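PDB 1J6O: TatD-related deoxyribonuclease from Thermotoga maritima, which probably acts as a metal-dependent DNA nuclease, hydrolysing ester bonds in DNA. Local coordinates for residues M13-A18 with K231-V236; V45-N50 with I101-L106; V162-S167 with V210-C215; G186-Y191 with P216-Q221. One frame throughout, in Å; residues are numbered along the deposited sequence.

Contact 1. Residues M13-A18 with K231-V236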
loop_
_atom_site.group_PDB
_atom_site.type_symbol
_atom_site.label_atom_id
_atom_site.label_comp_id
_atom_site.label_asym_id
_atom_site.label_seq_id
_atom_site.Cartn_x
_atom_site.Cartn_y
_atom_site.Cartn_z
HETATM N N MSE A 13 -4.134 8.531 -12.071
HETATM C CA MSE A 13 -3.938 7.318 -11.289
HETATM C C MSE A 13 -3.081 7.656 -10.090
HETATM O O MSE A 13 -2.276 8.582 -10.135
HETATM C CB MSE A 13 -3.228 6.259 -12.119
HETATM C CG MSE A 13 -3.937 5.969 -13.429
HETATM SE SE MSE A 13 -2.823 4.721 -14.361
HETATM C CE MSE A 13 -3.059 3.337 -13.088
ATOM N N VAL A 14 -3.247 6.895 -9.014
ATOM C CA VAL A 14 -2.463 7.117 -7.801
ATOM C C VAL A 14 -1.816 5.790 -7.432
ATOM O O VAL A 14 -2.492 4.753 -7.445
ATOM C CB VAL A 14 -3.340 7.546 -6.605
ATOM C CG1 VAL A 14 -2.481 7.560 -5.309
ATOM C CG2 VAL A 14 -3.935 8.940 -6.875
ATOM N N ASP A 15 -0.511 5.791 -7.171
ATOM C CA ASP A 15 0.154 4.527 -6.789
ATOM C C ASP A 15 0.198 4.590 -5.268
ATOM O O ASP A 15 0.991 5.351 -4.703
ATOM C CB ASP A 15 1.593 4.461 -7.306
ATOM C CG ASP A 15 2.253 3.113 -7.027
ATOM O OD1 ASP A 15 1.716 2.313 -6.213
ATOM O OD2 ASP A 15 3.325 2.875 -7.624
ATOM N N THR A 16 -0.616 3.782 -4.598
ATOM C CA THR A 16 -0.637 3.798 -3.122
ATOM C C THR A 16 0.414 2.941 -2.420
ATOM O O THR A 16 0.401 2.825 -1.185
ATOM C CB THR A 16 -2.032 3.389 -2.574
ATOM O OG1 THR A 16 -2.330 2.062 -3.019
ATOM C CG2 THR A 16 -3.126 4.337 -3.069
ATOM N N HIS A 17 1.332 2.343 -3.180
ATOM C CA HIS A 17 2.346 1.525 -2.543
ATOM C C HIS A 17 3.580 1.446 -3.414
ATOM O O HIS A 17 3.689 0.551 -4.257
ATOM C CB HIS A 17 1.797 0.102 -2.287
ATOM C CG HIS A 17 2.478 -0.620 -1.165
ATOM N ND1 HIS A 17 1.946 -0.684 0.106
ATOM C CD2 HIS A 17 3.641 -1.311 -1.119
ATOM C CE1 HIS A 17 2.752 -1.391 0.885
ATOM N NE2 HIS A 17 3.787 -1.783 0.165
ATOM N N ALA A 18 4.524 2.361 -3.214
ATOM C CA ALA A 18 5.742 2.344 -4.014
ATOM C C ALA A 18 7.005 2.291 -3.113
ATOM O O ALA A 18 6.924 2.623 -1.942
ATOM C CB ALA A 18 5.777 3.585 -4.836
ATOM N N LYS A 231 4.389 4.200 -13.825
ATOM C CA LYS A 231 3.694 4.336 -15.105
ATOM C C LYS A 231 3.078 3.041 -15.635
ATOM O O LYS A 231 2.237 3.088 -16.534
ATOM C CB LYS A 231 4.626 4.920 -16.161
ATOM C CG LYS A 231 5.683 3.958 -16.635
ATOM C CD LYS A 231 6.576 4.617 -17.669
ATOM C CE LYS A 231 7.643 3.646 -18.126
ATOM N NZ LYS A 231 8.609 4.307 -19.051
ATOM N N TYR A 232 3.482 1.889 -15.103
ATOM C CA TYR A 232 2.915 0.639 -15.580
ATOM C C TYR A 232 1.574 0.406 -14.934
ATOM O O TYR A 232 0.930 -0.600 -15.191
ATOM C CB TYR A 232 3.803 -0.561 -15.268
ATOM C CG TYR A 232 5.132 -0.565 -15.990
ATOM C CD1 TYR A 232 5.310 0.147 -17.186
ATOM C CD2 TYR A 232 6.200 -1.298 -15.493
ATOM C CE1 TYR A 232 6.533 0.117 -17.857
ATOM C CE2 TYR A 232 7.420 -1.333 -16.149
ATOM C CZ TYR A 232 7.581 -0.629 -17.328
ATOM O OH TYR A 232 8.785 -0.680 -17.990
ATOM N N LEU A 233 1.152 1.336 -14.084
ATOM C CA LEU A 233 -0.125 1.198 -13.416
ATOM C C LEU A 233 -1.258 1.184 -14.456
ATOM O O LEU A 233 -2.336 0.641 -14.196
ATOM C CB LEU A 233 -0.293 2.361 -12.438
ATOM C CG LEU A 233 -1.098 2.168 -11.167
ATOM C CD1 LEU A 233 -0.814 0.814 -10.530
ATOM C CD2 LEU A 233 -0.789 3.343 -10.236
ATOM N N LYS A 234 -1.014 1.777 -15.629
ATOM C CA LYS A 234 -2.050 1.808 -16.671
ATOM C C LYS A 234 -2.615 0.434 -17.049
ATOM O O LYS A 234 -3.789 0.317 -17.386
ATOM C CB LYS A 234 -1.519 2.497 -17.933
ATOM C CG LYS A 234 -0.364 1.782 -18.581
ATOM C CD LYS A 234 0.405 2.712 -19.527
ATOM C CE LYS A 234 -0.308 2.933 -20.835
ATOM N NZ LYS A 234 -1.600 3.639 -20.653
ATOM N N TYR A 235 -1.773 -0.589 -17.014
ATOM C CA TYR A 235 -2.173 -1.944 -17.350
ATOM C C TYR A 235 -3.072 -2.517 -16.295
ATOM O O TYR A 235 -3.943 -3.343 -16.608
ATOM C CB TYR A 235 -0.925 -2.827 -17.536
ATOM C CG TYR A 235 -0.052 -2.310 -18.660
ATOM C CD1 TYR A 235 -0.455 -2.423 -19.987
ATOM C CD2 TYR A 235 1.125 -1.619 -18.387
ATOM C CE1 TYR A 235 0.291 -1.844 -21.019
ATOM C CE2 TYR A 235 1.871 -1.043 -19.399
ATOM C CZ TYR A 235 1.451 -1.153 -20.709
ATOM O OH TYR A 235 2.193 -0.535 -21.686
ATOM N N VAL A 236 -2.869 -2.080 -15.048
ATOM C CA VAL A 236 -3.688 -2.562 -13.937
ATOM C C VAL A 236 -5.086 -1.973 -14.105
ATOM O O VAL A 236 -6.090 -2.664 -13.907
ATOM C CB VAL A 236 -3.080 -2.132 -12.558
ATOM C CG1 VAL A 236 -4.036 -2.487 -11.398
ATOM C CG2 VAL A 236 -1.735 -2.866 -12.369
#

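Contact 2. Residues V45-N50 with I101-L106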
loop_
_atom_site.group_PDB
_atom_site.type_symbol
_atom_site.label_atom_id
_atom_site.label_comp_id
_atom_site.label_asym_id
_atom_site.label_seq_id
_atom_site.Cartn_x
_atom_site.Cartn_y
_atom_site.Cartn_z
ATOM N N VAL A 45 2.318 6.958 -2.816
ATOM C CA VAL A 45 2.552 6.850 -1.386
ATOM C C VAL A 45 3.781 5.931 -1.344
ATOM O O VAL A 45 3.682 4.759 -1.711
ATOM C CB VAL A 45 1.411 6.175 -0.651
ATOM C CG1 VAL A 45 1.824 5.989 0.840
ATOM C CG2 VAL A 45 0.125 7.023 -0.768
ATOM N N ASN A 46 4.923 6.492 -0.944
ATOM C CA ASN A 46 6.185 5.744 -0.874
ATOM C C ASN A 46 6.313 5.148 0.522
ATOM O O ASN A 46 6.363 5.850 1.511
ATOM C CB ASN A 46 7.332 6.677 -1.210
ATOM C CG ASN A 46 8.488 5.945 -1.767
ATOM O OD1 ASN A 46 8.439 5.446 -2.902
ATOM N ND2 ASN A 46 9.542 5.843 -0.980
ATOM N N VAL A 47 6.436 3.831 0.550
ATOM C CA VAL A 47 6.509 3.052 1.766
ATOM C C VAL A 47 7.829 2.515 2.296
ATOM O O VAL A 47 8.561 1.857 1.567
ATOM C CB VAL A 47 5.555 1.832 1.570
ATOM C CG1 VAL A 47 5.292 1.159 2.883
ATOM C CG2 VAL A 47 4.215 2.301 0.942
ATOM N N GLY A 48 8.056 2.713 3.588
ATOM C CA GLY A 48 9.289 2.225 4.221
ATOM C C GLY A 48 9.100 0.822 4.768
ATOM O O GLY A 48 7.953 0.413 5.000
ATOM N N VAL A 49 10.188 0.054 4.943
ATOM C CA VAL A 49 10.030 -1.313 5.475
ATOM C C VAL A 49 10.737 -1.586 6.820
ATOM O O VAL A 49 10.638 -2.690 7.373
ATOM C CB VAL A 49 10.428 -2.403 4.429
ATOM C CG1 VAL A 49 9.475 -2.294 3.207
ATOM C CG2 VAL A 49 11.884 -2.247 3.987
ATOM N N ASN A 50 11.440 -0.580 7.337
ATOM C CA ASN A 50 12.130 -0.696 8.616
ATOM C C ASN A 50 12.566 0.708 8.986
ATOM O O ASN A 50 12.288 1.650 8.250
ATOM C CB ASN A 50 13.302 -1.695 8.583
ATOM C CG ASN A 50 14.371 -1.346 7.562
ATOM O OD1 ASN A 50 14.869 -0.227 7.512
ATOM N ND2 ASN A 50 14.748 -2.331 6.766
ATOM N N ILE A 101 1.093 4.784 8.402
ATOM C CA ILE A 101 1.988 3.938 9.177
ATOM C C ILE A 101 1.950 2.596 8.449
ATOM O O ILE A 101 0.869 2.020 8.224
ATOM C CB ILE A 101 1.515 3.717 10.659
ATOM C CG1 ILE A 101 1.624 5.014 11.462
ATOM C CG2 ILE A 101 2.429 2.645 11.338
ATOM C CD1 ILE A 101 3.035 5.571 11.585
ATOM N N GLY A 102 3.137 2.120 8.065
ATOM C CA GLY A 102 3.290 0.856 7.359
ATOM C C GLY A 102 4.533 1.012 6.485
ATOM O O GLY A 102 5.030 2.128 6.329
ATOM N N GLU A 103 4.995 -0.043 5.834
ATOM C CA GLU A 103 4.401 -1.372 5.853
ATOM C C GLU A 103 4.436 -2.107 7.193
ATOM O O GLU A 103 5.450 -2.107 7.896
ATOM C CB GLU A 103 5.104 -2.210 4.768
ATOM C CG GLU A 103 4.202 -3.199 4.087
ATOM C CD GLU A 103 4.800 -3.767 2.810
ATOM O OE1 GLU A 103 5.479 -3.031 2.052
ATOM O OE2 GLU A 103 4.569 -4.968 2.564
ATOM N N THR A 104 3.297 -2.671 7.575
ATOM C CA THR A 104 3.211 -3.417 8.835
ATOM C C THR A 104 2.192 -4.530 8.629
ATOM O O THR A 104 1.290 -4.413 7.803
ATOM C CB THR A 104 2.804 -2.505 10.034
ATOM O OG1 THR A 104 2.800 -3.285 11.242
ATOM C CG2 THR A 104 1.446 -1.892 9.828
ATOM N N GLY A 105 2.349 -5.639 9.342
ATOM C CA GLY A 105 1.393 -6.712 9.165
ATOM C C GLY A 105 1.974 -8.044 9.564
ATOM O O GLY A 105 2.815 -8.112 10.467
ATOM N N LEU A 106 1.538 -9.090 8.868
ATOM C CA LEU A 106 1.984 -10.451 9.131
ATOM C C LEU A 106 2.276 -11.200 7.845
ATOM O O LEU A 106 1.542 -11.072 6.857
ATOM C CB LEU A 106 0.868 -11.233 9.842
ATOM C CG LEU A 106 0.246 -10.688 11.112
ATOM C CD1 LEU A 106 -0.909 -11.609 11.549
ATOM C CD2 LEU A 106 1.334 -10.600 12.188
#

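Contact 3. Residues V162-S167 with V210-C215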
loop_
_atom_site.group_PDB
_atom_site.type_symbol
_atom_site.label_atom_id
_atom_site.label_comp_id
_atom_site.label_asym_id
_atom_site.label_seq_id
_atom_site.Cartn_x
_atom_site.Cartn_y
_atom_site.Cartn_z
ATOM N N VAL A 162 -5.471 0.603 4.122
ATOM C CA VAL A 162 -5.503 -0.313 3.007
ATOM C C VAL A 162 -4.790 -1.611 3.284
ATOM O O VAL A 162 -3.743 -1.613 3.938
ATOM C CB VAL A 162 -4.763 0.322 1.812
ATOM C CG1 VAL A 162 -4.922 -0.522 0.599
ATOM C CG2 VAL A 162 -5.264 1.779 1.584
ATOM N N ILE A 163 -5.344 -2.708 2.776
ATOM C CA ILE A 163 -4.727 -4.030 2.932
ATOM C C ILE A 163 -4.091 -4.058 1.543
ATOM O O ILE A 163 -4.752 -4.301 0.519
ATOM C CB ILE A 163 -5.748 -5.162 3.054
ATOM C CG1 ILE A 163 -6.657 -4.897 4.262
ATOM C CG2 ILE A 163 -5.012 -6.501 3.195
ATOM C CD1 ILE A 163 -5.887 -4.703 5.582
ATOM N N HIS A 164 -2.799 -3.798 1.495
ATOM C CA HIS A 164 -2.111 -3.769 0.221
ATOM C C HIS A 164 -1.898 -5.121 -0.459
ATOM O O HIS A 164 -1.819 -6.151 0.205
ATOM C CB HIS A 164 -0.813 -2.976 0.430
ATOM C CG HIS A 164 0.437 -3.773 0.295
ATOM N ND1 HIS A 164 1.103 -3.916 -0.904
ATOM C CD2 HIS A 164 1.169 -4.444 1.216
ATOM C CE1 HIS A 164 2.189 -4.642 -0.714
ATOM N NE2 HIS A 164 2.251 -4.973 0.562
ATOM N N ALA A 165 -1.838 -5.109 -1.787
ATOM C CA ALA A 165 -1.636 -6.340 -2.579
ATOM C C ALA A 165 -2.548 -7.437 -2.037
ATOM O O ALA A 165 -2.105 -8.577 -1.792
ATOM C CB ALA A 165 -0.169 -6.790 -2.496
ATOM N N PHE A 166 -3.819 -7.089 -1.861
ATOM C CA PHE A 166 -4.807 -8.036 -1.337
ATOM C C PHE A 166 -4.699 -9.358 -2.096
ATOM O O PHE A 166 -4.804 -9.389 -3.324
ATOM C CB PHE A 166 -6.229 -7.488 -1.473
ATOM C CG PHE A 166 -7.263 -8.422 -0.940
ATOM C CD1 PHE A 166 -7.440 -8.561 0.428
ATOM C CD2 PHE A 166 -8.020 -9.204 -1.800
ATOM C CE1 PHE A 166 -8.363 -9.473 0.941
ATOM C CE2 PHE A 166 -8.944 -10.121 -1.288
ATOM C CZ PHE A 166 -9.108 -10.247 0.075
ATOM N N SER A 167 -4.531 -10.441 -1.349
ATOM C CA SER A 167 -4.391 -11.749 -1.960
ATOM C C SER A 167 -5.267 -12.881 -1.450
ATOM O O SER A 167 -4.857 -14.048 -1.497
ATOM C CB SER A 167 -2.927 -12.176 -1.850
ATOM O OG SER A 167 -2.506 -12.156 -0.485
ATOM N N VAL A 210 -7.979 0.523 -4.315
ATOM C CA VAL A 210 -7.046 1.574 -4.678
ATOM C C VAL A 210 -6.012 0.821 -5.508
ATOM O O VAL A 210 -5.917 -0.413 -5.420
ATOM C CB VAL A 210 -6.347 2.257 -3.503
ATOM C CG1 VAL A 210 -7.314 3.217 -2.828
ATOM C CG2 VAL A 210 -5.765 1.198 -2.549
ATOM N N LEU A 211 -5.267 1.541 -6.338
ATOM C CA LEU A 211 -4.254 0.903 -7.179
ATOM C C LEU A 211 -2.890 0.971 -6.518
ATOM O O LEU A 211 -2.642 1.811 -5.637
ATOM C CB LEU A 211 -4.129 1.650 -8.503
ATOM C CG LEU A 211 -5.402 1.991 -9.268
ATOM C CD1 LEU A 211 -5.061 3.047 -10.322
ATOM C CD2 LEU A 211 -5.976 0.725 -9.920
ATOM N N GLU A 212 -2.002 0.076 -6.929
ATOM C CA GLU A 212 -0.669 0.093 -6.372
ATOM C C GLU A 212 0.233 -0.688 -7.316
ATOM O O GLU A 212 -0.250 -1.467 -8.151
ATOM C CB GLU A 212 -0.643 -0.562 -4.998
ATOM C CG GLU A 212 -0.689 -2.097 -5.038
ATOM C CD GLU A 212 -0.546 -2.685 -3.651
ATOM O OE1 GLU A 212 -1.525 -2.580 -2.897
ATOM O OE2 GLU A 212 0.550 -3.211 -3.310
ATOM N N THR A 213 1.537 -0.432 -7.225
ATOM C CA THR A 213 2.484 -1.146 -8.061
ATOM C C THR A 213 3.380 -2.001 -7.178
ATOM O O THR A 213 3.805 -3.076 -7.591
ATOM C CB THR A 213 3.482 -0.222 -8.815
ATOM O OG1 THR A 213 4.216 0.566 -7.856
ATOM C CG2 THR A 213 2.771 0.674 -9.808
ATOM N N ASP A 214 3.645 -1.538 -5.957
ATOM C CA ASP A 214 4.526 -2.237 -5.040
ATOM C C ASP A 214 5.900 -2.234 -5.766
ATOM O O ASP A 214 6.747 -3.106 -5.546
ATOM C CB ASP A 214 4.058 -3.678 -4.770
ATOM C CG ASP A 214 4.733 -4.288 -3.539
ATOM O OD1 ASP A 214 5.297 -3.528 -2.700
ATOM O OD2 ASP A 214 4.689 -5.536 -3.403
ATOM N N CYS A 215 6.128 -1.240 -6.635
ATOM C CA CYS A 215 7.411 -1.180 -7.365
ATOM C C CYS A 215 8.586 -1.179 -6.367
ATOM O O CYS A 215 8.505 -0.550 -5.313
ATOM C CB CYS A 215 7.453 0.055 -8.276
ATOM S SG CYS A 215 7.389 1.672 -7.459
#

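Contact 4. Residues G186-Y191 with P216-Q221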
loop_
_atom_site.group_PDB
_atom_site.type_symbol
_atom_site.label_atom_id
_atom_site.label_comp_id
_atom_site.label_asym_id
_atom_site.label_seq_id
_atom_site.Cartn_x
_atom_site.Cartn_y
_atom_site.Cartn_z
ATOM N N GLY A 186 -2.827 -4.553 -7.568
ATOM C CA GLY A 186 -1.683 -4.200 -8.371
ATOM C C GLY A 186 -1.435 -5.091 -9.571
ATOM O O GLY A 186 -2.365 -5.678 -10.140
ATOM N N GLY A 187 -0.157 -5.184 -9.929
ATOM C CA GLY A 187 0.299 -5.980 -11.063
ATOM C C GLY A 187 -0.324 -7.353 -11.274
ATOM O O GLY A 187 -0.774 -7.646 -12.394
ATOM N N PRO A 188 -0.379 -8.205 -10.243
ATOM C CA PRO A 188 -0.947 -9.562 -10.325
ATOM C C PRO A 188 -2.365 -9.679 -10.896
ATOM O O PRO A 188 -2.757 -10.736 -11.387
ATOM C CB PRO A 188 -0.867 -10.065 -8.888
ATOM C CG PRO A 188 0.415 -9.313 -8.350
ATOM C CD PRO A 188 0.176 -7.931 -8.898
ATOM N N VAL A 189 -3.147 -8.613 -10.816
ATOM C CA VAL A 189 -4.511 -8.652 -11.347
ATOM C C VAL A 189 -4.501 -8.909 -12.875
ATOM O O VAL A 189 -5.502 -9.393 -13.462
ATOM C CB VAL A 189 -5.248 -7.322 -11.023
ATOM C CG1 VAL A 189 -4.850 -6.229 -12.016
ATOM C CG2 VAL A 189 -6.798 -7.560 -11.026
ATOM N N THR A 190 -3.375 -8.597 -13.515
ATOM C CA THR A 190 -3.230 -8.785 -14.957
ATOM C C THR A 190 -2.678 -10.158 -15.355
ATOM O O THR A 190 -2.618 -10.462 -16.548
ATOM C CB THR A 190 -2.251 -7.790 -15.595
ATOM O OG1 THR A 190 -0.932 -8.078 -15.126
ATOM C CG2 THR A 190 -2.620 -6.342 -15.278
ATOM N N TYR A 191 -2.270 -10.962 -14.380
ATOM C CA TYR A 191 -1.712 -12.286 -14.661
ATOM C C TYR A 191 -2.769 -13.263 -15.156
ATOM O O TYR A 191 -3.775 -13.473 -14.505
ATOM C CB TYR A 191 -1.026 -12.856 -13.414
ATOM C CG TYR A 191 0.129 -12.010 -12.904
ATOM C CD1 TYR A 191 0.611 -10.920 -13.640
ATOM C CD2 TYR A 191 0.744 -12.314 -11.687
ATOM C CE1 TYR A 191 1.688 -10.151 -13.167
ATOM C CE2 TYR A 191 1.799 -11.562 -11.208
ATOM C CZ TYR A 191 2.268 -10.488 -11.944
ATOM O OH TYR A 191 3.329 -9.755 -11.454
ATOM N N PRO A 216 9.730 -1.784 -6.737
ATOM C CA PRO A 216 10.001 -2.454 -8.022
ATOM C C PRO A 216 9.419 -3.845 -8.216
ATOM O O PRO A 216 9.642 -4.468 -9.253
ATOM C CB PRO A 216 11.519 -2.504 -8.043
ATOM C CG PRO A 216 11.822 -2.897 -6.575
ATOM C CD PRO A 216 10.885 -1.910 -5.820
ATOM N N PHE A 217 8.677 -4.339 -7.244
ATOM C CA PHE A 217 8.105 -5.679 -7.354
ATOM C C PHE A 217 6.821 -5.874 -8.199
ATOM O O PHE A 217 6.157 -4.899 -8.551
ATOM C CB PHE A 217 7.751 -6.222 -5.966
ATOM C CG PHE A 217 8.805 -6.036 -4.914
ATOM C CD1 PHE A 217 10.094 -6.511 -5.092
ATOM C CD2 PHE A 217 8.488 -5.336 -3.746
ATOM C CE1 PHE A 217 11.086 -6.285 -4.116
ATOM C CE2 PHE A 217 9.451 -5.108 -2.781
ATOM C CZ PHE A 217 10.757 -5.580 -2.962
ATOM N N LEU A 218 6.552 -7.138 -8.528
ATOM C CA LEU A 218 5.368 -7.541 -9.270
ATOM C C LEU A 218 4.850 -6.694 -10.418
ATOM O O LEU A 218 3.758 -6.089 -10.336
ATOM C CB LEU A 218 4.244 -7.667 -8.253
ATOM C CG LEU A 218 4.572 -8.483 -7.003
ATOM C CD1 LEU A 218 3.520 -8.247 -5.890
ATOM C CD2 LEU A 218 4.607 -9.941 -7.394
ATOM N N PRO A 219 5.577 -6.665 -11.530
ATOM C CA PRO A 219 5.235 -5.894 -12.724
ATOM C C PRO A 219 3.998 -6.494 -13.379
ATOM O O PRO A 219 3.707 -7.671 -13.155
ATOM C CB PRO A 219 6.479 -6.048 -13.560
ATOM C CG PRO A 219 7.007 -7.464 -13.171
ATOM C CD PRO A 219 6.853 -7.385 -11.682
ATOM N N PRO A 220 3.209 -5.677 -14.111
ATOM C CA PRO A 220 2.022 -6.255 -14.753
ATOM C C PRO A 220 2.470 -7.132 -15.923
ATOM O O PRO A 220 3.598 -6.990 -16.424
ATOM C CB PRO A 220 1.199 -5.032 -15.188
ATOM C CG PRO A 220 2.198 -3.946 -15.318
ATOM C CD PRO A 220 3.192 -4.202 -14.196
ATOM N N GLN A 221 1.576 -8.023 -16.345
ATOM C CA GLN A 221 1.817 -8.973 -17.439
ATOM C C GLN A 221 2.730 -8.613 -18.602
ATOM O O GLN A 221 3.691 -9.343 -18.888
ATOM C CB GLN A 221 0.491 -9.460 -18.006
ATOM C CG GLN A 221 0.645 -10.713 -18.845
ATOM C CD GLN A 221 1.399 -11.807 -18.116
ATOM O OE1 GLN A 221 1.413 -11.859 -16.891
ATOM N NE2 GLN A 221 2.013 -12.705 -18.876
HETATM O O HOH W 1 2.211 -4.787 -8.600
#

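Contact 1. Residues M13-A18 with K231-V236
L233 does most of the work from the helix side, lying against both M13 and D15 of the strand. Its CD2 sits 3.6 Å from V14 O and 3.9 Å from D15 CB, so this methyl lies against the V14 carbonyl and the root of D15. M13, a selenomethionine, slides past L233 in the opposite direction, with M13 SE 4.0 Å from L233 CB. Its chain is modelled as bent at the selenium (chi3 65°), but the position of CE is doubtful, since it comes too close to L233. D15 meets L233 with its CB alone and uses its carboxylate elsewhere. D15 OD1 accepts from H17 N at 3.1 Å, an Asx turn in which the donor comes from above the carboxylate plane, while OD2 is hydrogen-bonded to T213.

One residue on, K234 offers its backbone: M13 SE lies 3.7 Å from K234 N. The lysine chain then leads away from the strand, its CG resting over a face of the Y235 ring near the rim. V236, a turn further along the helix from L233, packs on L211 of strand 209-211, as L233 does too.

The contact lays the start of helix 233-244 on the first strand of the TIM barrel. Strand 13-18 is hydrogen-bonded to 41-47, and V14 packs under helix 248-264 through T256 and A259.

Contact 2. Residues V45-N50 with I101-L106
G48 O and E103 N join the two strand ends by one backbone hydrogen bond, 3.1 Å long, with the donor close to the line of the carbonyl (168° at the oxygen) and the CA atoms of V49 and E103 5.6 Å apart. A cis peptide between G102 and E103 turns the chain here.

V47 fills the angle beside this bond. Its CG1, anti to the backbone N (chi1 -166°), points at the turned peptide and touches E103 N at 3.2 Å and G102 O at 3.6 Å. The same methyl meets E103 CB at 3.9 Å, so V47 packs against the root of the glutamate. Beyond CG the glutamate runs out extended, and its OE1 passes V49 CG1 at a loose 4.2 Å. OE1 accepts from H17 NE2 and OE2 is in a weak hydrogen bond with H164, consistent with the predicted role of E103 as a metal ligand.

Strands 41-47 and 98-107 are not neighbours in the barrel: strand 67-71 runs between them. Its S70 packs against V47 and is hydrogen-bonded to G102 O. Helix 115-132 lies behind the second segment, with L128 on I101.

Contact 3. Residues V162-S167 with V210-C215
V162 and V210 lie on two strands of the TIM barrel that do not pair, since strand 181-185 runs between them; the touching parts run 51° apart, and further up A165 and E212 come to 7.5 Å between CA atoms. Low in the barrel the valines meet tip to tip, V162 CG1 on V210 CG2 at 3.7 Å.

Above them E212 reaches across the interior. Its CG is placed between the backbone N and the carbonyl carbon (chi1 77°), and the chain beyond is extended, which carries the carboxylate to H164. E212 OE2 accepts from H164 ND1 through its syn lone pair at 2.6 Å, and the imidazole and carboxylate planes lie only 14° apart. The other oxygen, OE1, accepts from A165 N at 2.8 Å, with this donor well above the carboxylate plane. Held at both oxygens, the carboxylate in turn restrains the imidazole through ND1. That leaves H164 NE2 directed to E103, with which it forms a weak hydrogen bond; H164 and E103 are both predicted metal ligands, so E212 would be a second-shell residue. Without this carboxylate, as with an alanine here, H164 ND1 and A165 N would probably lose their acceptor and the imidazole would be freer to turn.

D214, another predicted ligand, brings OD2 to the ring edge, 3.8 Å from H164 CE1, while its OD1 is hydrogen-bonded to H19. Just before it T213 closes an ST turn, its OG1 accepting from C215 N at 2.9 Å.

Contact 4. Residues G186-Y191 with P216-Q221
G187 and P220 pass so closely that their CA atoms are 4.1 Å apart. L218 O faces G187 CA in a straight CA-H...O contact of 3.5 Å, and a CB on this glycine would collide with that oxygen. A water stitches the same place, accepting from G187 N and donating to L218 O. Beside it T190 OG1 is gripped twice: it donates to G187 O and accepts from Q221 N at 2.8 Å, the latter bond almost perfectly straight at 178°. These are the loops that follow the seventh and eighth strands of the TIM barrel, meeting at the end of the barrel where the predicted metal ligands lie.

Y191 lies across P188, whose CA sits over the centre of the ring, and Y191 OH donates to P219 O at 2.7 Å, near the ring plane. A phenylalanine here would probably leave P219 O without this donor and the proline loop less firmly held.

Toward solvent the fit slackens. L218 is exposed and merely brushes the P188 ring, L218 CD1 to P188 CG at 4.1 Å. Q221 turns its amide nearly perpendicular to the Y191 ring (79°), with Q221 OE1 3.5 Å from Y191 CD1.

How the contacts relate
All four contacts belong to one eight-stranded parallel TIM barrel. Contact 1 closes the longest loop, from the first strand to the helix after the eighth, and the other three are nested inside it. Contact 2 is complete before contacts 3 and 4 begin; these two interleave along the chain. Contacts 1 and 3, centres about 9 Å apart, share the seam where strands 13-18 and 209-211 meet. Contacts 2 and 3, about 12 Å apart, meet through E103 and H164, so predicted metal ligands from distant parts of the sequence converge. Contact 4 has its centre about 10 Å from those of contacts 1 and 3 and touches both, V236 on G186 and G187, E212 CG on G186 CA.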